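Local structure of maltose/maltodextrin-binding protein (Thermus thermophilus, 2GH9) at residues E169-K174 with G342-P347; K194-I199 with K365-M370; L14-E19 with L296-Q301. The protein probably serves as a periplasmic receptor that captures malto-oligosaccharides for uptake, and is seen here with maltotriose bound. All blocks are in the same frame, centred on the assembly; numbering follows the deposited sequence.

Contact 1: residues E169-K174 with G342-P347; sequences ENVFAK and GKVWGP. With GLC (alpha-D-glucopyranose), chain B.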
loop_
_atom_site.group_PDB
_atom_site.type_symbol
_atom_site.label_atom_id
_atom_site.label_comp_id
_atom_site.label_asym_id
_atom_site.label_seq_id
_atom_site.Cartn_x
_atom_site.Cartn_y
_atom_site.Cartn_z
ATOM N N GLU A 169 -7.293 -12.607 10.367
ATOM C CA GLU A 169 -7.992 -12.472 9.068
ATOM C C GLU A 169 -7.795 -11.057 8.502
ATOM O O GLU A 169 -7.475 -10.864 7.338
ATOM C CB GLU A 169 -9.485 -12.770 9.250
ATOM C CG GLU A 169 -10.367 -12.564 8.023
ATOM C CD GLU A 169 -9.863 -13.282 6.765
ATOM O OE1 GLU A 169 -9.315 -14.406 6.857
ATOM O OE2 GLU A 169 -10.034 -12.710 5.664
ATOM N N ASN A 170 -7.982 -10.078 9.365
ATOM C CA ASN A 170 -7.725 -8.702 9.044
ATOM C C ASN A 170 -7.403 -8.013 10.360
ATOM O O ASN A 170 -7.027 -8.700 11.327
ATOM C CB ASN A 170 -8.932 -8.091 8.304
ATOM C CG ASN A 170 -8.546 -6.894 7.424
ATOM O OD1 ASN A 170 -7.774 -6.036 7.850
ATOM N ND2 ASN A 170 -9.078 -6.841 6.205
ATOM N N VAL A 171 -7.496 -6.676 10.393
ATOM C CA VAL A 171 -7.196 -5.909 11.578
ATOM C C VAL A 171 -8.285 -6.111 12.629
ATOM O O VAL A 171 -7.993 -6.286 13.807
ATOM C CB VAL A 171 -7.049 -4.394 11.257
ATOM C CG1 VAL A 171 -6.897 -3.580 12.544
ATOM C CG2 VAL A 171 -5.847 -4.157 10.349
ATOM N N PHE A 172 -9.533 -6.082 12.180
ATOM C CA PHE A 172 -10.706 -6.146 13.050
ATOM C C PHE A 172 -11.594 -7.329 12.677
ATOM O O PHE A 172 -11.708 -7.675 11.503
ATOM C CB PHE A 172 -11.553 -4.890 12.880
ATOM C CG PHE A 172 -10.836 -3.603 13.162
ATOM C CD1 PHE A 172 -10.470 -3.259 14.452
ATOM C CD2 PHE A 172 -10.606 -2.692 12.145
ATOM C CE1 PHE A 172 -9.842 -2.033 14.715
ATOM C CE2 PHE A 172 -9.997 -1.480 12.400
ATOM C CZ PHE A 172 -9.612 -1.146 13.680
ATOM N N ALA A 173 -12.247 -7.924 13.676
ATOM C CA ALA A 173 -13.266 -8.951 13.450
ATOM C C ALA A 173 -14.495 -8.349 12.748
ATOM O O ALA A 173 -14.822 -7.182 12.965
ATOM C CB ALA A 173 -13.666 -9.590 14.785
ATOM N N LYS A 174 -15.135 -9.131 11.877
ATOM C CA LYS A 174 -16.415 -8.750 11.252
ATOM C C LYS A 174 -17.550 -9.080 12.205
ATOM O O LYS A 174 -17.556 -10.149 12.818
ATOM C CB LYS A 174 -16.662 -9.507 9.944
ATOM C CG LYS A 174 -15.860 -9.039 8.751
ATOM C CD LYS A 174 -16.307 -9.783 7.490
ATOM C CE LYS A 174 -15.340 -9.568 6.336
ATOM N NZ LYS A 174 -15.634 -10.473 5.165
ATOM N N GLY A 342 -7.025 4.654 11.208
ATOM C CA GLY A 342 -6.016 5.693 11.468
ATOM C C GLY A 342 -5.377 5.629 12.858
ATOM O O GLY A 342 -4.210 6.002 13.041
ATOM N N LYS A 343 -6.155 5.152 13.831
ATOM C CA LYS A 343 -5.688 4.950 15.211
ATOM C C LYS A 343 -4.774 3.728 15.389
ATOM O O LYS A 343 -3.959 3.699 16.312
ATOM C CB LYS A 343 -6.886 4.818 16.172
ATOM C CG LYS A 343 -7.540 6.141 16.590
ATOM C CD LYS A 343 -8.785 6.458 15.770
ATOM C CE LYS A 343 -9.719 7.452 16.494
ATOM N NZ LYS A 343 -10.928 7.762 15.647
ATOM N N VAL A 344 -4.899 2.725 14.521
ATOM C CA VAL A 344 -4.191 1.438 14.715
ATOM C C VAL A 344 -2.714 1.472 14.308
ATOM O O VAL A 344 -1.870 0.931 15.009
ATOM C CB VAL A 344 -4.924 0.292 14.001
ATOM C CG1 VAL A 344 -4.121 -1.031 14.104
ATOM C CG2 VAL A 344 -6.323 0.108 14.609
ATOM N N TRP A 345 -2.404 2.134 13.196
ATOM C CA TRP A 345 -1.068 2.072 12.601
ATOM C C TRP A 345 0.054 2.498 13.554
ATOM O O TRP A 345 1.134 1.895 13.574
ATOM C CB TRP A 345 -1.002 2.957 11.347
ATOM C CG TRP A 345 -1.947 2.614 10.221
ATOM C CD1 TRP A 345 -2.906 3.425 9.687
ATOM C CD2 TRP A 345 -1.972 1.404 9.435
ATOM N NE1 TRP A 345 -3.535 2.802 8.656
ATOM C CE2 TRP A 345 -2.988 1.562 8.469
ATOM C CE3 TRP A 345 -1.241 0.211 9.458
ATOM C CZ2 TRP A 345 -3.295 0.571 7.532
ATOM C CZ3 TRP A 345 -1.554 -0.772 8.546
ATOM C CH2 TRP A 345 -2.576 -0.584 7.585
ATOM N N GLY A 346 -0.176 3.565 14.308
ATOM C CA GLY A 346 0.861 4.097 15.200
ATOM C C GLY A 346 1.301 3.101 16.270
ATOM O O GLY A 346 2.471 2.702 16.289
ATOM N N PRO A 347 0.377 2.702 17.168
ATOM C CA PRO A 347 0.709 1.702 18.197
ATOM C C PRO A 347 1.131 0.345 17.621
ATOM O O PRO A 347 1.959 -0.345 18.227
ATOM C CB PRO A 347 -0.594 1.559 18.983
ATOM C CG PRO A 347 -1.346 2.841 18.720
ATOM C CD PRO A 347 -1.009 3.177 17.301
HETATM C C1 GLC B . -0.234 2.042 4.565
HETATM C C2 GLC B . -1.498 2.852 4.782
HETATM C C3 GLC B . -1.190 4.112 5.575
HETATM C C4 GLC B . -0.464 3.732 6.859
HETATM C C5 GLC B . 0.786 2.881 6.593
HETATM C C6 GLC B . 1.466 2.373 7.873
HETATM O O2 GLC B . -2.096 3.195 3.518
HETATM O O3 GLC B . -2.399 4.801 5.878
HETATM O O4 GLC B . -0.121 4.940 7.537
HETATM O O5 GLC B . 0.425 1.738 5.812
HETATM O O6 GLC B . 2.821 2.017 7.574
#

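Contact 2: residues K194-I199 with K365-M370; sequences KALQFI and KIVEDM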
loop_
_atom_site.group_PDB
_atom_site.type_symbol
_atom_site.label_atom_id
_atom_site.label_comp_id
_atom_site.label_asym_id
_atom_site.label_seq_id
_atom_site.Cartn_x
_atom_site.Cartn_y
_atom_site.Cartn_z
ATOM N N LYS A 194 3.135 -14.235 18.227
ATOM C CA LYS A 194 3.848 -15.091 17.270
ATOM C C LYS A 194 4.392 -14.300 16.070
ATOM O O LYS A 194 5.503 -14.569 15.599
ATOM C CB LYS A 194 2.963 -16.234 16.801
ATOM C CG LYS A 194 2.591 -17.250 17.893
ATOM C CD LYS A 194 1.280 -17.956 17.541
ATOM C CE LYS A 194 0.884 -19.027 18.535
ATOM N NZ LYS A 194 -0.571 -19.386 18.428
ATOM N N ALA A 195 3.606 -13.340 15.570
ATOM C CA ALA A 195 4.052 -12.478 14.485
ATOM C C ALA A 195 5.285 -11.706 14.907
ATOM O O ALA A 195 6.279 -11.677 14.188
ATOM C CB ALA A 195 2.953 -11.509 14.057
ATOM N N LEU A 196 5.225 -11.085 16.083
ATOM C CA LEU A 196 6.344 -10.262 16.558
ATOM C C LEU A 196 7.618 -11.068 16.841
ATOM O O LEU A 196 8.724 -10.578 16.592
ATOM C CB LEU A 196 5.959 -9.479 17.811
ATOM C CG LEU A 196 4.962 -8.336 17.654
ATOM C CD1 LEU A 196 4.881 -7.560 18.989
ATOM C CD2 LEU A 196 5.371 -7.434 16.492
ATOM N N GLN A 197 7.468 -12.292 17.338
ATOM C CA GLN A 197 8.634 -13.196 17.504
ATOM C C GLN A 197 9.288 -13.590 16.164
ATOM O O GLN A 197 10.513 -13.555 16.015
ATOM C CB GLN A 197 8.215 -14.452 18.269
ATOM C CG GLN A 197 9.394 -15.290 18.784
ATOM C CD GLN A 197 10.379 -14.479 19.638
ATOM O OE1 GLN A 197 10.014 -13.937 20.678
ATOM N NE2 GLN A 197 11.608 -14.375 19.182
ATOM N N PHE A 198 8.477 -13.948 15.173
ATOM C CA PHE A 198 9.015 -14.201 13.832
ATOM C C PHE A 198 9.745 -12.970 13.263
ATOM O O PHE A 198 10.847 -13.095 12.678
ATOM C CB PHE A 198 7.916 -14.648 12.861
ATOM C CG PHE A 198 8.368 -14.662 11.437
ATOM C CD1 PHE A 198 9.287 -15.595 11.019
ATOM C CD2 PHE A 198 7.917 -13.717 10.531
ATOM C CE1 PHE A 198 9.758 -15.597 9.726
ATOM C CE2 PHE A 198 8.389 -13.709 9.231
ATOM C CZ PHE A 198 9.299 -14.658 8.824
ATOM N N ILE A 199 9.132 -11.789 13.425
ATOM C CA ILE A 199 9.771 -10.555 12.977
ATOM C C ILE A 199 11.083 -10.331 13.742
ATOM O O ILE A 199 12.104 -10.054 13.125
ATOM C CB ILE A 199 8.841 -9.318 13.030
ATOM C CG1 ILE A 199 7.651 -9.501 12.079
ATOM C CG2 ILE A 199 9.635 -8.043 12.666
ATOM C CD1 ILE A 199 6.407 -8.675 12.421
ATOM N N LYS A 365 4.002 -8.603 26.596
ATOM C CA LYS A 365 3.587 -7.309 27.176
ATOM C C LYS A 365 3.468 -6.214 26.115
ATOM O O LYS A 365 2.552 -5.385 26.175
ATOM C CB LYS A 365 4.559 -6.852 28.265
ATOM C CG LYS A 365 4.444 -7.648 29.567
ATOM C CD LYS A 365 5.356 -7.078 30.669
ATOM C CE LYS A 365 5.267 -7.918 31.957
ATOM N NZ LYS A 365 6.365 -7.593 32.941
ATOM N N ILE A 366 4.410 -6.210 25.170
ATOM C CA ILE A 366 4.377 -5.296 24.016
ATOM C C ILE A 366 3.024 -5.406 23.315
ATOM O O ILE A 366 2.359 -4.392 23.083
ATOM C CB ILE A 366 5.544 -5.566 23.024
ATOM C CG1 ILE A 366 6.869 -5.105 23.639
ATOM C CG2 ILE A 366 5.301 -4.838 21.679
ATOM C CD1 ILE A 366 8.097 -5.420 22.839
ATOM N N VAL A 367 2.601 -6.635 23.021
ATOM C CA VAL A 367 1.300 -6.856 22.381
ATOM C C VAL A 367 0.139 -6.408 23.284
ATOM O O VAL A 367 -0.849 -5.828 22.803
ATOM C CB VAL A 367 1.116 -8.339 21.958
ATOM C CG1 VAL A 367 -0.288 -8.578 21.414
ATOM C CG2 VAL A 367 2.174 -8.738 20.927
ATOM N N GLU A 368 0.250 -6.681 24.586
ATOM C CA GLU A 368 -0.777 -6.245 25.547
ATOM C C GLU A 368 -0.938 -4.720 25.545
ATOM O O GLU A 368 -2.056 -4.207 25.453
ATOM C CB GLU A 368 -0.466 -6.752 26.973
ATOM C CG GLU A 368 -0.830 -8.225 27.203
ATOM C CD GLU A 368 -0.415 -8.777 28.587
ATOM O OE1 GLU A 368 0.343 -8.119 29.337
ATOM O OE2 GLU A 368 -0.860 -9.902 28.901
ATOM N N ASP A 369 0.186 -4.020 25.631
ATOM C CA ASP A 369 0.231 -2.561 25.623
ATOM C C ASP A 369 -0.256 -1.972 24.293
ATOM O O ASP A 369 -0.985 -0.974 24.282
ATOM C CB ASP A 369 1.659 -2.065 25.902
ATOM C CG ASP A 369 2.175 -2.436 27.319
ATOM O OD1 ASP A 369 1.373 -2.868 28.195
ATOM O OD2 ASP A 369 3.403 -2.300 27.540
ATOM N N MET A 370 0.151 -2.588 23.177
ATOM C CA MET A 370 -0.336 -2.193 21.853
ATOM C C MET A 370 -1.858 -2.213 21.824
ATOM O O MET A 370 -2.491 -1.218 21.467
ATOM C CB MET A 370 0.211 -3.142 20.779
ATOM C CG MET A 370 -0.283 -2.867 19.340
ATOM S SD MET A 370 0.095 -4.246 18.230
ATOM C CE MET A 370 -1.367 -5.262 18.380
#

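Contact 3: residues L14-E19 with L296-Q301; sequences LEWLKE and LVAFNQ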
loop_
_atom_site.group_PDB
_atom_site.type_symbol
_atom_site.label_atom_id
_atom_site.label_comp_id
_atom_site.label_asym_id
_atom_site.label_seq_id
_atom_site.Cartn_x
_atom_site.Cartn_y
_atom_site.Cartn_z
ATOM N N LEU A 14 5.519 9.812 -11.394
ATOM C CA LEU A 14 5.433 11.262 -11.337
ATOM C C LEU A 14 5.496 11.868 -12.738
ATOM O O LEU A 14 4.773 12.818 -13.034
ATOM C CB LEU A 14 6.564 11.851 -10.475
ATOM C CG LEU A 14 6.593 13.375 -10.314
ATOM C CD1 LEU A 14 5.302 13.887 -9.652
ATOM C CD2 LEU A 14 7.853 13.818 -9.539
ATOM N N GLU A 15 6.374 11.327 -13.582
ATOM C CA GLU A 15 6.506 11.843 -14.939
ATOM C C GLU A 15 5.204 11.662 -15.741
ATOM O O GLU A 15 4.782 12.574 -16.444
ATOM C CB GLU A 15 7.727 11.256 -15.658
ATOM C CG GLU A 15 8.412 12.275 -16.575
ATOM C CD GLU A 15 9.056 13.463 -15.828
ATOM O OE1 GLU A 15 9.976 13.237 -15.012
ATOM O OE2 GLU A 15 8.657 14.632 -16.051
ATOM N N TRP A 16 4.555 10.511 -15.596
ATOM C CA TRP A 16 3.207 10.303 -16.160
ATOM C C TRP A 16 2.205 11.372 -15.689
ATOM O O TRP A 16 1.478 11.963 -16.501
ATOM C CB TRP A 16 2.699 8.896 -15.794
ATOM C CG TRP A 16 1.234 8.595 -16.081
ATOM C CD1 TRP A 16 0.726 8.017 -17.200
ATOM C CD2 TRP A 16 0.120 8.804 -15.205
ATOM N NE1 TRP A 16 -0.621 7.843 -17.080
ATOM C CE2 TRP A 16 -1.027 8.326 -15.869
ATOM C CE3 TRP A 16 -0.020 9.339 -13.924
ATOM C CZ2 TRP A 16 -2.294 8.389 -15.306
ATOM C CZ3 TRP A 16 -1.281 9.385 -13.360
ATOM C CH2 TRP A 16 -2.397 8.914 -14.054
ATOM N N LEU A 17 2.167 11.614 -14.380
ATOM C CA LEU A 17 1.241 12.589 -13.821
ATOM C C LEU A 17 1.502 14.014 -14.359
ATOM O O LEU A 17 0.547 14.757 -14.653
ATOM C CB LEU A 17 1.288 12.578 -12.278
ATOM C CG LEU A 17 0.327 13.556 -11.591
ATOM C CD1 LEU A 17 -1.058 13.467 -12.209
ATOM C CD2 LEU A 17 0.271 13.372 -10.069
ATOM N N LYS A 18 2.779 14.376 -14.485
ATOM C CA LYS A 18 3.170 15.689 -15.018
ATOM C C LYS A 18 2.729 15.837 -16.479
ATOM O O LYS A 18 2.247 16.905 -16.866
ATOM C CB LYS A 18 4.691 15.922 -14.884
ATOM C CG LYS A 18 5.161 16.181 -13.460
ATOM C CD LYS A 18 6.549 16.853 -13.444
ATOM C CE LYS A 18 7.029 17.173 -12.060
ATOM N NZ LYS A 18 6.111 18.123 -11.347
ATOM N N GLU A 19 2.889 14.762 -17.257
ATOM C CA GLU A 19 2.460 14.719 -18.655
ATOM C C GLU A 19 0.954 14.882 -18.782
ATOM O O GLU A 19 0.486 15.654 -19.627
ATOM C CB GLU A 19 2.856 13.403 -19.345
ATOM C CG GLU A 19 2.382 13.335 -20.821
ATOM C CD GLU A 19 2.517 11.980 -21.468
ATOM O OE1 GLU A 19 3.147 11.068 -20.879
ATOM O OE2 GLU A 19 1.974 11.828 -22.593
ATOM N N LEU A 296 -4.804 4.368 -17.239
ATOM C CA LEU A 296 -4.503 3.346 -16.244
ATOM C C LEU A 296 -3.435 2.365 -16.745
ATOM O O LEU A 296 -2.527 2.004 -15.981
ATOM C CB LEU A 296 -5.761 2.596 -15.841
ATOM C CG LEU A 296 -6.813 3.396 -15.073
ATOM C CD1 LEU A 296 -7.962 2.490 -14.749
ATOM C CD2 LEU A 296 -6.267 4.052 -13.802
ATOM N N VAL A 297 -3.534 1.972 -18.024
ATOM C CA VAL A 297 -2.563 1.085 -18.660
ATOM C C VAL A 297 -1.210 1.776 -18.744
ATOM O O VAL A 297 -0.204 1.186 -18.379
ATOM C CB VAL A 297 -3.006 0.573 -20.090
ATOM C CG1 VAL A 297 -1.834 -0.085 -20.817
ATOM C CG2 VAL A 297 -4.134 -0.425 -19.999
ATOM N N ALA A 298 -1.200 3.032 -19.190
ATOM C CA ALA A 298 0.019 3.824 -19.269
ATOM C C ALA A 298 0.720 3.910 -17.917
ATOM O O ALA A 298 1.927 3.689 -17.812
ATOM C CB ALA A 298 -0.305 5.220 -19.773
ATOM N N PHE A 299 -0.047 4.194 -16.873
ATOM C CA PHE A 299 0.530 4.268 -15.539
ATOM C C PHE A 299 1.167 2.928 -15.149
ATOM O O PHE A 299 2.245 2.916 -14.599
ATOM C CB PHE A 299 -0.542 4.699 -14.530
ATOM C CG PHE A 299 -0.002 5.093 -13.175
ATOM C CD1 PHE A 299 0.723 6.269 -13.013
ATOM C CD2 PHE A 299 -0.248 4.308 -12.055
ATOM C CE1 PHE A 299 1.185 6.658 -11.776
ATOM C CE2 PHE A 299 0.221 4.710 -10.771
ATOM C CZ PHE A 299 0.916 5.874 -10.633
ATOM N N ASN A 300 0.518 1.807 -15.438
ATOM C CA ASN A 300 1.087 0.495 -15.118
ATOM C C ASN A 300 2.388 0.279 -15.858
ATOM O O ASN A 300 3.360 -0.239 -15.306
ATOM C CB ASN A 300 0.102 -0.629 -15.449
ATOM C CG ASN A 300 0.720 -2.036 -15.286
ATOM O OD1 ASN A 300 1.232 -2.589 -16.231
ATOM N ND2 ASN A 300 0.713 -2.567 -14.066
ATOM N N GLN A 301 2.411 0.697 -17.117
ATOM C CA GLN A 301 3.582 0.478 -17.955
ATOM C C GLN A 301 4.747 1.322 -17.492
ATOM O O GLN A 301 5.868 0.828 -17.445
ATOM C CB GLN A 301 3.232 0.696 -19.429
ATOM C CG GLN A 301 2.223 -0.348 -19.931
ATOM C CD GLN A 301 2.722 -1.776 -19.757
ATOM O OE1 GLN A 301 2.262 -2.517 -18.864
ATOM N NE2 GLN A 301 3.671 -2.179 -20.606
#

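Contact 1: residues E169-K174 with G342-P347
Val-171 and Val-344 have the nearest CA atoms of the two segments, 8.5 Å apart, where the turn leading into strand 172-175 faces helix 341-357. In this protein of the periplasmic-binding-protein fold, that helix carries part of the sugar pocket. The contact between the segments is small, buried and wholly apolar. Val-171 and Val-344 reach toward each other tip to tip, CG1 to CG1 at 4.1 Å; both of these methyls stand anti to their own backbone N (chi1 173° and 175°). The second branch of Val-344 serves another partner, CG2 lying obliquely 3.6 Å from CZ of Phe-172, whose side chain slides past it in the opposite direction. Val-171 also places CG1 over the centre of the Phe-172 ring, so that one face of the ring is covered from within its own segment. Val-344 also touches Ile-374 of helix 363-378. Within the turn, OD1 of Asn-170 accepts N of the next residue, Val-171, at 2.6 Å, in the carbonyl plane on a lone pair but strongly bent at the oxygen (103°). Trp-345, next along the helix, belongs to the glycan pocket and supplies a flat platform for a glucose unit, as aromatic residues commonly do in sugar-binding proteins. Glucose C4 lies 3.6 Å above the plane of the Trp-345 indole, offset toward the rim.

Contact 2: residues K194-I199 with K365-M370
Leu-196 meets Ile-366 and Val-367 in a purely apolar helix-to-helix contact, joining helix 189-204 to the last helix of the chain, 363-378, well away from the centre of the molecule. One methyl does all the touching from the first helix. CD1 of Leu-196 sits 3.5 Å from CG2 of Val-367 and 3.8 Å from CG2 of Ile-366, resting against both methyls, which are 5.1 Å apart (CG2 of Ile-366 to CG2 of Val-367). The leucine chain is extended beyond CB, with CD1 anti to CA (chi2 -172°), which carries this methyl across to the opposing helix. The two methyls that receive it are reached differently: CG2 of Ile-366 is anti to its backbone N, whereas CG2 of Val-367 is anti to its carbonyl carbon. These neighbours therefore turn their branches toward the same methyl, and Leu-196 crosses both obliquely. The backbones stay well separated, the nearest CA atoms, those of Leu-196 and Val-367, being 8.4 Å apart, so the side chains alone bridge the helices. Regular helical bonds run through both segments, among them Ile-199 N to Ala-195 O at 3.0 Å and Met-370 N to Ile-366 O at 2.9 Å. Helix 341-357 closes the group: its Ile-352 touches Leu-196, while its Ala-351 receives Ile-366 and Met-370. Another face of helix 189-204 meets helix 156-166, where Phe-198 makes an edge-to-face pair with Phe-162. Helices distant in sequence, packed by aliphatic side chains in this way, are what is expected of the helical layer surrounding the lobe sheets of an alpha/beta periplasmic binding protein.

Contact 3: residues L14-E19 with L296-Q301
Trp-16, with the largest surface buried here, meets Phe-299 across helices 11-26 and 293-302, and Ala-298 completes the contact. The two aromatic side chains cross at about a right angle. Phe-299 presents its ring edge to one face of the indole in an edge-to-face pair, the planes inclined at 59° and the phenyl centroid 4.6 Å from that of the six-membered ring. CD1 of Phe-299 makes the closest approach, 3.3 Å from CE3 of Trp-16. The same face takes a second contact nearer the backbone: CB of Phe-299 stands over the five-membered ring, 4.1 Å from its centroid, in a CH-pi interaction. Ala-298 comes instead at the indole edge, its CB 3.8 Å from NE1 of Trp-16. With CG anti to the backbone N (chi1 170°), Trp-16 directs its indole into the gap between the helices. Its NE1 has a weak hydrogen bond to Asn-295. Phe-299 also stacks on Phe-111, and its side chain lies about 8 Å from a bound glucose. Helix 11-26 connects parallel strands 3-7 and 32-36, a beta-alpha-beta crossover typical of the periplasmic-binding-protein fold.

Contacts 1 and 2 are neighbours, with centres about 14 Å apart, and they touch where Pro-347 O packs 3.6 Å from Met-370 CG; their later segments lie on the consecutive helices 341-357 and 363-378. Contact 3 stands on the opposite side of the chain's centre, about 32 Å from contact 1 and 40 Å from contact 2 between centres. Along the chain the order is 14-19, 169-174, 194-199, 296-301, 342-347 and 365-370, so every pair of contacts crosses. The crossing of contact 3 with the other two is consistent with a chain that passes between the two lobes more than once, as in this family, with maltotriose bound between them.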